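Local coordinates for protein N(G),N(G)-dimethylarginine dimethylaminohydrolase (Pseudomonas aeruginosa, PDB 1H70) that hydrolyses N(G),N(G)-dimethyl-L-arginine and N(G)-monomethyl-L-arginine to L-citrulline, releasing dimethylamine or methylamine, at residues Thr238-Tyr241 / Arg242-Asp245; Asn135-Gly138 / Ala139-Met142; Pro186-Gln189 / Asp190-Ile193; Cys206-Val209 / Asn210-Val213. The protein carries 1 engineered substitution. One frame throughout, in Å; residues are numbered along the deposited sequence.

Contact 1. Residues Thr238-Tyr241 / Arg242-Asp245; sequences TSEY and RKID. With CIR (citrulline), chain B.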
ATOM      1  N   THR A 238     -13.615  -1.563   5.111  1.00 11.92           N
ATOM      2  CA  THR A 238     -12.589  -2.593   4.921  1.00 11.81           C
ATOM      3  C   THR A 238     -12.342  -3.364   6.223  1.00 11.90           C
ATOM      4  O   THR A 238     -11.255  -3.882   6.465  1.00 13.41           O
ATOM      5  CB  THR A 238     -11.234  -2.020   4.429  1.00 12.13           C
ATOM      6  OG1 THR A 238     -10.711  -1.052   5.375  1.00 12.67           O
ATOM      7  CG2 THR A 238     -11.366  -1.283   3.089  1.00 12.62           C
ATOM      8  N   SER A 239     -13.360  -3.463   7.061  1.00 12.17           N
ATOM      9  CA  SER A 239     -13.229  -4.110   8.358  1.00 12.22           C
ATOM     10  C   SER A 239     -12.645  -5.522   8.307  1.00 11.71           C
ATOM     11  O   SER A 239     -11.918  -5.917   9.216  1.00 10.95           O
ATOM     12  CB  SER A 239     -14.590  -4.141   9.061  1.00 12.80           C
ATOM     13  OG  SER A 239     -15.407  -5.176   8.540  1.00 14.60           O
ATOM     14  N   GLU A 240     -12.941  -6.284   7.269  1.00 11.21           N
ATOM     15  CA  GLU A 240     -12.423  -7.659   7.197  1.00 11.17           C
ATOM     16  C   GLU A 240     -10.927  -7.671   6.893  1.00 11.78           C
ATOM     17  O   GLU A 240     -10.226  -8.602   7.289  1.00 11.49           O
ATOM     18  CB  GLU A 240     -13.224  -8.477   6.191  1.00 12.24           C
ATOM     19  CG  GLU A 240     -14.695  -8.612   6.578  1.00 12.86           C
ATOM     20  CD  GLU A 240     -14.913  -8.917   8.063  1.00 16.28           C
ATOM     21  OE1 GLU A 240     -14.713 -10.068   8.529  1.00 16.96           O
ATOM     22  OE2 GLU A 240     -15.304  -7.969   8.769  1.00 17.84           O
ATOM     23  N   TYR A 241     -10.439  -6.627   6.225  1.00 11.16           N
ATOM     24  CA  TYR A 241      -8.993  -6.554   5.950  1.00 11.71           C
ATOM     25  C   TYR A 241      -8.245  -5.996   7.157  1.00 11.08           C
ATOM     26  O   TYR A 241      -7.095  -6.376   7.409  1.00 10.01           O
ATOM     27  CB  TYR A 241      -8.731  -5.816   4.635  1.00 12.07           C
ATOM     28  CG  TYR A 241      -9.459  -6.537   3.523  1.00 11.23           C
ATOM     29  CD1 TYR A 241     -10.690  -6.094   3.067  1.00 11.95           C
ATOM     30  CD2 TYR A 241      -8.929  -7.698   2.979  1.00 12.19           C
ATOM     31  CE1 TYR A 241     -11.363  -6.783   2.062  1.00 11.80           C
ATOM     32  CE2 TYR A 241      -9.575  -8.386   1.976  1.00 10.61           C
ATOM     33  CZ  TYR A 241     -10.793  -7.937   1.529  1.00 12.57           C
ATOM     34  OH  TYR A 241     -11.459  -8.631   0.541  1.00  9.42           O
ATOM     35  N   ARG A 242      -8.893  -5.122   7.924  1.00 11.80           N
ATOM     36  CA  ARG A 242      -8.322  -4.589   9.156  1.00 12.28           C
ATOM     37  C   ARG A 242      -7.935  -5.715  10.112  1.00 11.99           C
ATOM     38  O   ARG A 242      -6.898  -5.658  10.820  1.00 12.31           O
ATOM     39  CB  ARG A 242      -9.295  -3.591   9.822  1.00 12.06           C
ATOM     40  CG  ARG A 242      -8.780  -3.056  11.160  1.00 15.33           C
ATOM     41  CD  ARG A 242      -9.630  -1.903  11.689  1.00 19.23           C
ATOM     42  NE  ARG A 242      -9.288  -1.549  13.072  1.00 21.55           N
ATOM     43  CZ  ARG A 242      -9.976  -1.897  14.163  1.00 25.37           C
ATOM     44  NH1 ARG A 242     -11.084  -2.643  14.086  1.00 25.29           N
ATOM     45  NH2 ARG A 242      -9.543  -1.490  15.358  1.00 22.61           N
ATOM     46  N   LYS A 243      -8.741  -6.785  10.121  1.00 11.45           N
ATOM     47  CA  LYS A 243      -8.481  -7.950  10.954  1.00 11.53           C
ATOM     48  C   LYS A 243      -7.141  -8.613  10.657  1.00 11.18           C
ATOM     49  O   LYS A 243      -6.571  -9.254  11.533  1.00 11.26           O
ATOM     50  CB  LYS A 243      -9.569  -9.010  10.789  1.00 10.77           C
ATOM     51  CG  LYS A 243     -10.890  -8.611  11.419  1.00 11.41           C
ATOM     52  CD  LYS A 243     -12.009  -9.591  11.004  1.00 11.90           C
ATOM     53  CE  LYS A 243     -13.331  -9.172  11.626  1.00 13.54           C
ATOM     54  NZ  LYS A 243     -14.392 -10.158  11.232  1.00 15.26           N
ATOM     55  N   ILE A 244      -6.683  -8.498   9.409  1.00 10.76           N
ATOM     56  CA  ILE A 244      -5.398  -9.066   9.023  1.00 10.76           C
ATOM     57  C   ILE A 244      -4.429  -7.954   8.604  1.00 10.75           C
ATOM     58  O   ILE A 244      -3.664  -8.093   7.647  1.00  9.96           O
ATOM     59  CB  ILE A 244      -5.508 -10.232   7.985  1.00 11.38           C
ATOM     60  CG1 ILE A 244      -6.307  -9.801   6.748  1.00 10.19           C
ATOM     61  CG2 ILE A 244      -6.128 -11.471   8.669  1.00 10.53           C
ATOM     62  CD1 ILE A 244      -6.463 -10.919   5.684  1.00 14.58           C
ATOM     63  N   ASP A 245      -4.482  -6.849   9.344  1.00  9.94           N
ATOM     64  CA  ASP A 245      -3.546  -5.731   9.218  1.00 10.72           C
ATOM     65  C   ASP A 245      -3.379  -5.114   7.835  1.00 10.28           C
ATOM     66  O   ASP A 245      -2.268  -4.705   7.484  1.00 10.33           O
ATOM     67  CB  ASP A 245      -2.141  -6.184   9.686  1.00 12.65           C
ATOM     68  CG  ASP A 245      -2.093  -6.678  11.121  1.00 15.48           C
ATOM     69  OD1 ASP A 245      -2.927  -6.257  11.952  1.00 15.90           O
ATOM     70  OD2 ASP A 245      -1.218  -7.527  11.468  1.00 13.95           O
TER
HETATM   71  C   CIR B 500       0.474  -9.551   6.132  1.00 10.28           C
HETATM   72  O   CIR B 500       1.450  -9.543   5.321  1.00 11.16           O
HETATM   73  OXT CIR B 500       0.689  -9.764   7.396  1.00 11.56           O
HETATM   74  CA  CIR B 500      -0.916  -9.245   5.643  1.00 10.18           C
HETATM   75  N   CIR B 500      -1.907  -9.943   6.484  1.00  9.74           N
HETATM   76  C3  CIR B 500      -1.155  -7.715   5.668  1.00  9.08           C
HETATM   77  C4  CIR B 500      -0.269  -7.038   4.607  1.00 10.61           C
HETATM   78  C5  CIR B 500      -0.481  -5.535   4.662  1.00 12.76           C
HETATM   79  N6  CIR B 500       0.296  -4.855   3.616  1.00 11.81           N
HETATM   80  C7  CIR B 500       0.195  -3.572   3.309  1.00 13.29           C
HETATM   81  O7  CIR B 500      -0.592  -2.802   3.881  1.00 12.13           O
HETATM   82  N8  CIR B 500       0.971  -3.093   2.318  1.00 12.44           N
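T238 starts this short helical turn with its carbonyl: R242 N donates to T238 O over 3.0 Å, and Y241 N uses the same oxygen. Although T238 stands at the N-cap position, its hydroxyl makes no capping bond and pairs instead with Y202. S239 contributes a weaker step, K243 N reaching S239 O at 3.4 Å, while S239 OG donates to E240 OE2 at 2.8 Å, on the lone pair that faces away from OE1. E240 carries the main side-chain contact. With chi1 at -62° and chi2 bent to -44°, its chain folds round until the carboxylate lies alongside the extended lysine, both pointing the same way. K243 NZ then meets E240 OE1 on the syn side at 2.7 Å, forming a salt bridge. Each end has a second partner, D28 N for OE1 and K26 O for NZ, which probably helps to keep the pair charged. Y241 begins the helix ending: I244 N bonds to Y241 O at 2.9 Å. A type I turn from R242 to D245 overlaps the last helical residue, and D245 N bonds to R242 O in the Schellman motif of which D245, with positive phi, is the C-prime residue. This helix ending delivers I244 O to the bound citrulline, whose amino N donates to it over 2.8 Å. The D245 carboxylate is held by S21 and S22. Helix 239-242 comes after strand 232-236 and lies against helix 29-43, where E240 touches A32, Y241 touches Q35 and H36, and the Y241 hydroxyl bonds to the A32 carbonyl.

Contact 2. Residues Asn135-Gly138 / Ala139-Met142; sequences NAEG and ARQM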
ATOM      1  N   ASN A 135      14.148  -5.228   5.137  1.00 11.04           N
ATOM      2  CA  ASN A 135      15.433  -5.031   5.801  1.00 10.66           C
ATOM      3  C   ASN A 135      16.308  -3.989   5.093  1.00 10.76           C
ATOM      4  O   ASN A 135      16.029  -3.580   3.983  1.00 10.46           O
ATOM      5  CB  ASN A 135      16.141  -6.364   6.048  1.00 11.31           C
ATOM      6  CG  ASN A 135      16.609  -7.070   4.807  1.00 11.77           C
ATOM      7  OD1 ASN A 135      16.687  -6.492   3.713  1.00 11.15           O
ATOM      8  ND2 ASN A 135      16.960  -8.357   4.976  1.00 11.77           N
ATOM      9  N   ALA A 136      17.348  -3.526   5.781  1.00 10.99           N
ATOM     10  CA  ALA A 136      18.247  -2.509   5.252  1.00 11.52           C
ATOM     11  C   ALA A 136      18.911  -2.880   3.917  1.00 12.09           C
ATOM     12  O   ALA A 136      19.184  -2.017   3.090  1.00 11.28           O
ATOM     13  CB  ALA A 136      19.316  -2.217   6.309  1.00 11.87           C
ATOM     14  N   GLU A 137      19.201  -4.160   3.717  1.00 11.94           N
ATOM     15  CA  GLU A 137      19.816  -4.607   2.462  1.00 12.40           C
ATOM     16  C   GLU A 137      18.800  -4.469   1.330  1.00 11.90           C
ATOM     17  O   GLU A 137      19.135  -4.034   0.246  1.00 11.54           O
ATOM     18  CB  GLU A 137      20.303  -6.046   2.549  1.00 12.13           C
ATOM     19  CG  GLU A 137      20.727  -6.701   1.231  1.00 13.34           C
ATOM     20  CD  GLU A 137      21.850  -5.994   0.471  1.00 15.53           C
ATOM     21  OE1 GLU A 137      22.598  -5.208   1.081  1.00 17.56           O
ATOM     22  OE2 GLU A 137      22.006  -6.244  -0.748  1.00 14.31           O
ATOM     23  N   GLY A 138      17.544  -4.816   1.616  1.00 12.41           N
ATOM     24  CA  GLY A 138      16.467  -4.695   0.635  1.00 11.40           C
ATOM     25  C   GLY A 138      16.238  -3.231   0.282  1.00 11.17           C
ATOM     26  O   GLY A 138      16.060  -2.862  -0.888  1.00 10.75           O
ATOM     27  N   ALA A 139      16.203  -2.392   1.303  1.00 10.33           N
ATOM     28  CA  ALA A 139      16.062  -0.951   1.091  1.00 10.22           C
ATOM     29  C   ALA A 139      17.193  -0.448   0.221  1.00 11.36           C
ATOM     30  O   ALA A 139      16.991   0.357  -0.690  1.00 11.48           O
ATOM     31  CB  ALA A 139      16.066  -0.201   2.427  1.00 10.91           C
ATOM     32  N   ARG A 140      18.415  -0.879   0.530  1.00 12.12           N
ATOM     33  CA  ARG A 140      19.593  -0.480  -0.242  1.00 12.79           C
ATOM     34  C   ARG A 140      19.453  -0.841  -1.723  1.00 13.72           C
ATOM     35  O   ARG A 140      19.692  -0.018  -2.590  1.00 13.44           O
ATOM     36  CB  ARG A 140      20.827  -1.177   0.325  1.00 14.65           C
ATOM     37  CG  ARG A 140      22.141  -0.810  -0.385  1.00 16.80           C
ATOM     38  CD  ARG A 140      23.279  -1.761  -0.060  1.00 19.70           C
ATOM     39  NE  ARG A 140      23.137  -3.051  -0.723  1.00 24.25           N
ATOM     40  CZ  ARG A 140      23.414  -3.260  -2.002  1.00 24.75           C
ATOM     41  NH1 ARG A 140      23.818  -2.248  -2.758  1.00 24.45           N
ATOM     42  NH2 ARG A 140      23.279  -4.471  -2.528  1.00 23.78           N
ATOM     43  N   GLN A 141      19.075  -2.092  -1.994  1.00 12.62           N
ATOM     44  CA  GLN A 141      18.912  -2.555  -3.357  1.00 11.93           C
ATOM     45  C   GLN A 141      17.852  -1.725  -4.071  1.00 12.02           C
ATOM     46  O   GLN A 141      18.046  -1.337  -5.217  1.00 10.92           O
ATOM     47  CB  GLN A 141      18.549  -4.038  -3.367  1.00 12.21           C
ATOM     48  CG  GLN A 141      19.733  -4.946  -3.167  1.00 13.18           C
ATOM     49  CD  GLN A 141      19.300  -6.388  -3.260  1.00 14.18           C
ATOM     50  OE1 GLN A 141      18.535  -6.737  -4.149  1.00 14.45           O
ATOM     51  NE2 GLN A 141      19.761  -7.214  -2.325  1.00 14.73           N
ATOM     52  N   MET A 142      16.744  -1.448  -3.391  1.00 11.42           N
ATOM     53  CA  MET A 142      15.669  -0.647  -3.979  1.00 10.81           C
ATOM     54  C   MET A 142      16.133   0.777  -4.260  1.00 10.50           C
ATOM     55  O   MET A 142      15.860   1.335  -5.323  1.00  9.95           O
ATOM     56  CB  MET A 142      14.434  -0.649  -3.065  1.00 11.14           C
ATOM     57  CG  MET A 142      13.261   0.155  -3.635  1.00 12.04           C
ATOM     58  SD  MET A 142      12.527  -0.650  -5.078  1.00 11.99           S
ATOM     59  CE  MET A 142      11.596  -1.986  -4.296  1.00 11.07           C
TER
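E137 and R140, one helical turn apart, run side by side and close a two-pronged salt bridge. R140 presents NE and NH2 side-on, with R140 NE to E137 OE1 at 2.9 Å and R140 NH2 to E137 OE2 at 2.8 Å. Both oxygens lie close to the guanidinium plane, yet the carboxylate is turned 37° from it, so that NE meets OE1 from above the carboxylate. The bend of E137 at chi2 (58°) swings its acid group along the helix toward these donors. From the next position Q141 NE2 reaches E137 OE2 at 2.9 Å on the anti side, and Q141 OE1 accepts from E109 N, which fixes the amide's rotation.

This polar cluster is the outer side, with R140 exposed to solvent. The inner side is close-packed: G138 and A139 are buried, and A139 and M142 rest on I128 of strand 125-130. At the helix start N135 is a true N-cap, its OD1 taking G138 N at 2.8 Å and also T113 N. Helix 136-148 is the crossover of a beta-alpha-beta unit. An acid in its first turn, with OE2 gripped by two donors, should be stabilised in its ionised form, and the helix dipole would probably add to this.

Contact 3. Residues Pro186-Gln189 / Asp190-Ile193; sequences PEFQ and DFNI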
ATOM      1  N   PRO A 186      11.585  14.278  11.944  1.00 18.16           N
ATOM      2  CA  PRO A 186      12.227  15.437  11.302  1.00 17.70           C
ATOM      3  C   PRO A 186      12.095  15.405   9.790  1.00 17.46           C
ATOM      4  O   PRO A 186      11.908  16.472   9.193  1.00 16.40           O
ATOM      5  CB  PRO A 186      13.694  15.308  11.696  1.00 17.97           C
ATOM      6  CG  PRO A 186      13.672  14.501  12.960  1.00 19.70           C
ATOM      7  CD  PRO A 186      12.528  13.528  12.793  1.00 17.98           C
ATOM      8  N   GLU A 187      12.199  14.217   9.181  1.00 17.22           N
ATOM      9  CA  GLU A 187      12.103  14.116   7.721  1.00 17.41           C
ATOM     10  C   GLU A 187      10.758  14.565   7.170  1.00 16.97           C
ATOM     11  O   GLU A 187      10.665  14.834   5.979  1.00 16.88           O
ATOM     12  CB  GLU A 187      12.191  12.682   7.168  1.00 18.56           C
ATOM     13  CG  GLU A 187      13.025  11.529   7.621  1.00 21.64           C
ATOM     14  CD  GLU A 187      12.648  10.866   8.929  1.00 21.32           C
ATOM     15  OE1 GLU A 187      12.521   9.620   8.972  1.00 20.11           O
ATOM     16  OE2 GLU A 187      12.579  11.577   9.946  1.00 19.26           O
ATOM     17  N   PHE A 188       9.706  14.556   7.983  1.00 16.01           N
ATOM     18  CA  PHE A 188       8.377  14.896   7.459  1.00 16.82           C
ATOM     19  C   PHE A 188       7.868  16.297   7.877  1.00 17.51           C
ATOM     20  O   PHE A 188       6.718  16.660   7.577  1.00 16.62           O
ATOM     21  CB  PHE A 188       7.337  13.847   7.903  1.00 16.18           C
ATOM     22  CG  PHE A 188       7.626  12.423   7.504  1.00 16.00           C
ATOM     23  CD1 PHE A 188       7.330  11.386   8.389  1.00 16.25           C
ATOM     24  CD2 PHE A 188       8.131  12.102   6.257  1.00 15.88           C
ATOM     25  CE1 PHE A 188       7.584  10.056   8.044  1.00 17.12           C
ATOM     26  CE2 PHE A 188       8.375  10.780   5.908  1.00 14.97           C
ATOM     27  CZ  PHE A 188       8.107   9.768   6.794  1.00 16.98           C
ATOM     28  N   GLN A 189       8.691  17.076   8.573  1.00 18.99           N
ATOM     29  CA  GLN A 189       8.221  18.374   9.062  1.00 19.48           C
ATOM     30  C   GLN A 189       7.949  19.467   8.016  1.00 19.96           C
ATOM     31  O   GLN A 189       7.279  20.446   8.345  1.00 18.24           O
ATOM     32  CB  GLN A 189       9.108  18.901  10.203  1.00 20.68           C
ATOM     33  CG  GLN A 189       9.120  18.019  11.448  1.00 22.50           C
ATOM     34  CD  GLN A 189       7.752  17.577  11.954  1.00 23.97           C
ATOM     35  OE1 GLN A 189       6.925  18.393  12.391  1.00 22.72           O
ATOM     36  NE2 GLN A 189       7.507  16.238  11.895  1.00 20.95           N
ATOM     37  N   ASP A 190       8.426  19.342   6.773  1.00 20.08           N
ATOM     38  CA  ASP A 190       8.075  20.399   5.828  1.00 21.19           C
ATOM     39  C   ASP A 190       6.768  20.051   5.112  1.00 20.70           C
ATOM     40  O   ASP A 190       6.274  20.803   4.295  1.00 19.74           O
ATOM     41  CB  ASP A 190       9.220  20.797   4.905  1.00 23.39           C
ATOM     42  CG  ASP A 190      10.285  21.650   5.616  1.00 26.17           C
ATOM     43  OD1 ASP A 190      10.045  22.190   6.721  1.00 30.37           O
ATOM     44  OD2 ASP A 190      11.409  21.807   5.099  1.00 33.91           O
ATOM     45  N   PHE A 191       6.184  18.900   5.462  1.00 20.11           N
ATOM     46  CA  PHE A 191       4.902  18.517   4.882  1.00 19.51           C
ATOM     47  C   PHE A 191       3.792  19.185   5.713  1.00 19.63           C
ATOM     48  O   PHE A 191       4.039  19.613   6.826  1.00 20.19           O
ATOM     49  CB  PHE A 191       4.657  17.010   5.001  1.00 20.12           C
ATOM     50  CG  PHE A 191       5.494  16.145   4.072  1.00 19.88           C
ATOM     51  CD1 PHE A 191       6.733  15.686   4.465  1.00 20.97           C
ATOM     52  CD2 PHE A 191       5.017  15.776   2.831  1.00 21.43           C
ATOM     53  CE1 PHE A 191       7.505  14.886   3.641  1.00 21.38           C
ATOM     54  CE2 PHE A 191       5.780  14.974   1.987  1.00 22.12           C
ATOM     55  CZ  PHE A 191       7.021  14.523   2.396  1.00 21.60           C
ATOM     56  N   ASN A 192       2.579  19.222   5.199  1.00 19.05           N
ATOM     57  CA  ASN A 192       1.454  19.678   6.001  1.00 19.56           C
ATOM     58  C   ASN A 192       0.987  18.403   6.679  1.00 19.71           C
ATOM     59  O   ASN A 192       0.301  17.611   6.036  1.00 19.45           O
ATOM     60  CB  ASN A 192       0.342  20.236   5.132  1.00 20.25           C
ATOM     61  CG  ASN A 192      -0.950  20.485   5.904  1.00 22.05           C
ATOM     62  OD1 ASN A 192      -0.936  20.823   7.096  1.00 23.57           O
ATOM     63  ND2 ASN A 192      -2.074  20.295   5.212  1.00 21.99           N
ATOM     64  N   ILE A 193       1.398  18.184   7.923  1.00 19.14           N
ATOM     65  CA  ILE A 193       1.030  16.942   8.601  1.00 18.69           C
ATOM     66  C   ILE A 193      -0.368  16.981   9.152  1.00 18.98           C
ATOM     67  O   ILE A 193      -0.762  17.920   9.851  1.00 17.58           O
ATOM     68  CB  ILE A 193       2.020  16.559   9.705  1.00 19.28           C
ATOM     69  CG1 ILE A 193       3.445  16.499   9.149  1.00 19.03           C
ATOM     70  CG2 ILE A 193       1.623  15.219  10.295  1.00 19.43           C
ATOM     71  CD1 ILE A 193       4.525  16.480  10.243  1.00 20.60           C
TER
HETATM   72  O   HOH W   1       9.857  17.266   5.448  1.00 22.77           O
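A type I beta turn from F188 to F191 carries the chain from a 3-10 segment toward strand 192-195. Its closing bond runs from F191 N to F188 O over 3.1 Å. F188 O is also approached by side chains: F191 CB comes within 3.3 Å of it, and I193 CD1 lies 3.5 Å from it. The two phenylalanine rings meet obliquely, planes 72° apart, with F191 CE1 at the edge of the F188 ring and 3.9 Å from F188 CD2. E187 O lies in the plane of the F191 ring at its edge. A water links the 3-10 segment to the turn, donating to E187 O at 2.6 Å and accepting from D190 N at 2.8 Å.

The strand that follows is an outermost one of a three-stranded mixed sheet, lying parallel to strand 175-178, and both rings touch L176 there; F188 also meets Y127 edge-to-face. Q189, meanwhile, bends at chi2 (-48°) so that its amide passes obliquely across the isoleucine, with I193 CD1 3.4 Å from Q189 NE2. That NE2 donates to the carbonyls of K185 and V183, which hold the amide beside the methyl.

Contact 4. Residues Cys206-Val209 / Asn210-Val213; sequences CIWV and NERV
W208 and E211 meet across a tight hairpin: W208 NE1 donates to E211 OE1 at 3.0 Å, nearly straight. The acceptor lies in the indole plane, but the donor stands well above the carboxylate, whose plane is turned 80° from the ring. E211 OE2 is taken by H173 NE2, so both acid oxygens are engaged. The indole comes back over the turn because its CG is anti to the backbone N (chi1 174°), which brings the backbone N atoms of N210 and E211 over one ring face.

A type I' turn from V209 to R212 joins the strands, and its ends form a hydrogen-bonded antiparallel pair, V209 N to R212 O at 2.9 Å and R212 N to V209 O at 3.1 Å. W208 and V213 form the next, non-hydrogen-bonded pair, where the CA-H of V213 points at I207 O over 3.3 Å. Several polar groups of the turn have partners of their own. R212 NH2 returns to N210 O at 2.9 Å in the guanidinium plane, while NH1 makes a salt bridge with D47. N210 OD1 accepts from F3 N, and its ND2 donates to the C46 carbonyl.

Strand 207-209 is an outermost member of its sheet, paired antiparallel with strand 212-216, which in turn runs parallel to strand 232-236; helix 220-227 covers C206 and V213 through I226.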
ATOM      1  N   CYS A 206      -4.777   5.592   3.704  1.00 11.90           N
ATOM      2  CA  CYS A 206      -5.749   6.044   2.712  1.00 11.34           C
ATOM      3  C   CYS A 206      -5.024   6.144   1.376  1.00 10.91           C
ATOM      4  O   CYS A 206      -3.805   6.144   1.350  1.00 11.65           O
ATOM      5  CB  CYS A 206      -6.325   7.435   3.025  1.00 11.75           C
ATOM      6  SG  CYS A 206      -7.301   7.523   4.538  1.00 11.97           S
ATOM      7  N   ILE A 207      -5.776   6.199   0.271  1.00 11.46           N
ATOM      8  CA  ILE A 207      -5.128   6.383  -1.037  1.00 10.48           C
ATOM      9  C   ILE A 207      -5.666   7.525  -1.874  1.00 11.74           C
ATOM     10  O   ILE A 207      -6.858   7.672  -2.087  1.00 12.05           O
ATOM     11  CB  ILE A 207      -5.180   5.104  -1.915  1.00 10.35           C
ATOM     12  CG1 ILE A 207      -6.612   4.580  -2.040  1.00  8.57           C
ATOM     13  CG2 ILE A 207      -4.222   4.048  -1.370  1.00  8.95           C
ATOM     14  CD1 ILE A 207      -6.717   3.320  -2.944  1.00 10.11           C
ATOM     15  N   TRP A 208      -4.741   8.344  -2.369  1.00 12.17           N
ATOM     16  CA  TRP A 208      -5.075   9.395  -3.300  1.00 12.58           C
ATOM     17  C   TRP A 208      -5.079   8.706  -4.662  1.00 12.13           C
ATOM     18  O   TRP A 208      -4.154   7.943  -4.974  1.00 12.09           O
ATOM     19  CB  TRP A 208      -4.005  10.488  -3.300  1.00 12.61           C
ATOM     20  CG  TRP A 208      -4.194  11.555  -4.345  1.00 13.31           C
ATOM     21  CD1 TRP A 208      -4.872  12.737  -4.164  1.00 12.56           C
ATOM     22  CD2 TRP A 208      -3.732  11.546  -5.686  1.00 12.47           C
ATOM     23  NE1 TRP A 208      -4.853  13.463  -5.332  1.00 14.44           N
ATOM     24  CE2 TRP A 208      -4.136  12.763  -6.281  1.00 14.14           C
ATOM     25  CE3 TRP A 208      -2.992  10.638  -6.456  1.00 13.83           C
ATOM     26  CZ2 TRP A 208      -3.856  13.079  -7.614  1.00 13.99           C
ATOM     27  CZ3 TRP A 208      -2.691  10.961  -7.781  1.00 14.27           C
ATOM     28  CH2 TRP A 208      -3.111  12.175  -8.346  1.00 15.51           C
ATOM     29  N   VAL A 209      -6.116   8.950  -5.457  1.00 12.72           N
ATOM     30  CA  VAL A 209      -6.174   8.456  -6.836  1.00 12.30           C
ATOM     31  C   VAL A 209      -6.853   9.555  -7.668  1.00 12.32           C
ATOM     32  O   VAL A 209      -8.079   9.724  -7.628  1.00 12.31           O
ATOM     33  CB  VAL A 209      -7.036   7.155  -7.012  1.00 12.27           C
ATOM     34  CG1 VAL A 209      -6.907   6.642  -8.455  1.00 11.34           C
ATOM     35  CG2 VAL A 209      -6.646   6.025  -6.043  1.00 12.94           C
ATOM     36  N   ASN A 210      -6.079  10.338  -8.398  1.00 12.23           N
ATOM     37  CA  ASN A 210      -6.657  11.332  -9.290  1.00 13.34           C
ATOM     38  C   ASN A 210      -7.643  12.334  -8.654  1.00 13.14           C
ATOM     39  O   ASN A 210      -8.719  12.645  -9.190  1.00 12.87           O
ATOM     40  CB  ASN A 210      -7.295  10.600 -10.483  1.00 13.21           C
ATOM     41  CG  ASN A 210      -6.247   9.869 -11.331  1.00 13.60           C
ATOM     42  OD1 ASN A 210      -5.043  10.071 -11.152  1.00 15.17           O
ATOM     43  ND2 ASN A 210      -6.698   9.023 -12.268  1.00 12.39           N
ATOM     44  N   GLU A 211      -7.249  12.845  -7.511  1.00 14.25           N
ATOM     45  CA  GLU A 211      -8.012  13.843  -6.744  1.00 14.91           C
ATOM     46  C   GLU A 211      -9.169  13.280  -5.924  1.00 14.80           C
ATOM     47  O   GLU A 211      -9.857  14.025  -5.229  1.00 15.50           O
ATOM     48  CB  GLU A 211      -8.397  15.079  -7.556  1.00 16.59           C
ATOM     49  CG  GLU A 211      -7.253  15.856  -8.215  1.00 19.01           C
ATOM     50  CD  GLU A 211      -6.019  16.205  -7.373  1.00 22.98           C
ATOM     51  OE1 GLU A 211      -6.013  16.141  -6.125  1.00 19.65           O
ATOM     52  OE2 GLU A 211      -4.999  16.549  -8.036  1.00 25.93           O
ATOM     53  N   ARG A 212      -9.386  11.965  -5.998  1.00 14.07           N
ATOM     54  CA  ARG A 212     -10.327  11.261  -5.139  1.00 13.91           C
ATOM     55  C   ARG A 212      -9.458  10.712  -4.010  1.00 13.09           C
ATOM     56  O   ARG A 212      -8.250  10.480  -4.232  1.00 12.82           O
ATOM     57  CB  ARG A 212     -10.980  10.047  -5.813  1.00 14.28           C
ATOM     58  CG  ARG A 212     -10.981  10.054  -7.358  1.00 21.03           C
ATOM     59  CD  ARG A 212     -12.102  10.793  -7.917  1.00 20.81           C
ATOM     60  NE  ARG A 212     -12.560  10.698  -9.303  1.00 18.96           N
ATOM     61  CZ  ARG A 212     -12.151  11.125 -10.499  1.00 18.29           C
ATOM     62  NH1 ARG A 212     -12.987  10.884 -11.507  1.00 17.61           N
ATOM     63  NH2 ARG A 212     -10.963  11.698 -10.769  1.00 17.51           N
ATOM     64  N   VAL A 213     -10.009  10.519  -2.827  1.00 11.52           N
ATOM     65  CA  VAL A 213      -9.229   9.887  -1.764  1.00 11.12           C
ATOM     66  C   VAL A 213     -10.120   8.773  -1.237  1.00 12.33           C
ATOM     67  O   VAL A 213     -11.247   9.020  -0.773  1.00 13.18           O
ATOM     68  CB  VAL A 213      -8.745  10.807  -0.638  1.00 12.13           C
ATOM     69  CG1 VAL A 213      -8.240   9.948   0.526  1.00  9.40           C
ATOM     70  CG2 VAL A 213      -7.596  11.700  -1.082  1.00  9.94           C
TER

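Overall arrangement
Following the chain from the N terminus, contact 2 comes first, then contacts 3, 4 and 1. Each is a local closure of consecutive residues, in series, and none nests in or crosses another. Contact 2 starts the helix of the unit between strands 125-130 and 152-157; contact 3 turns the chain into strand 192-195; contact 4 folds strand 207-209 back onto 212-216; and contact 1 ends helix 239-242 at the citrulline pocket. No two touch: contacts 1 and 4 come nearest, with atoms about 9 Å apart, whereas contacts 2 and 4 lie on opposite sides of the chain's centre, their own centres about 28 Å apart.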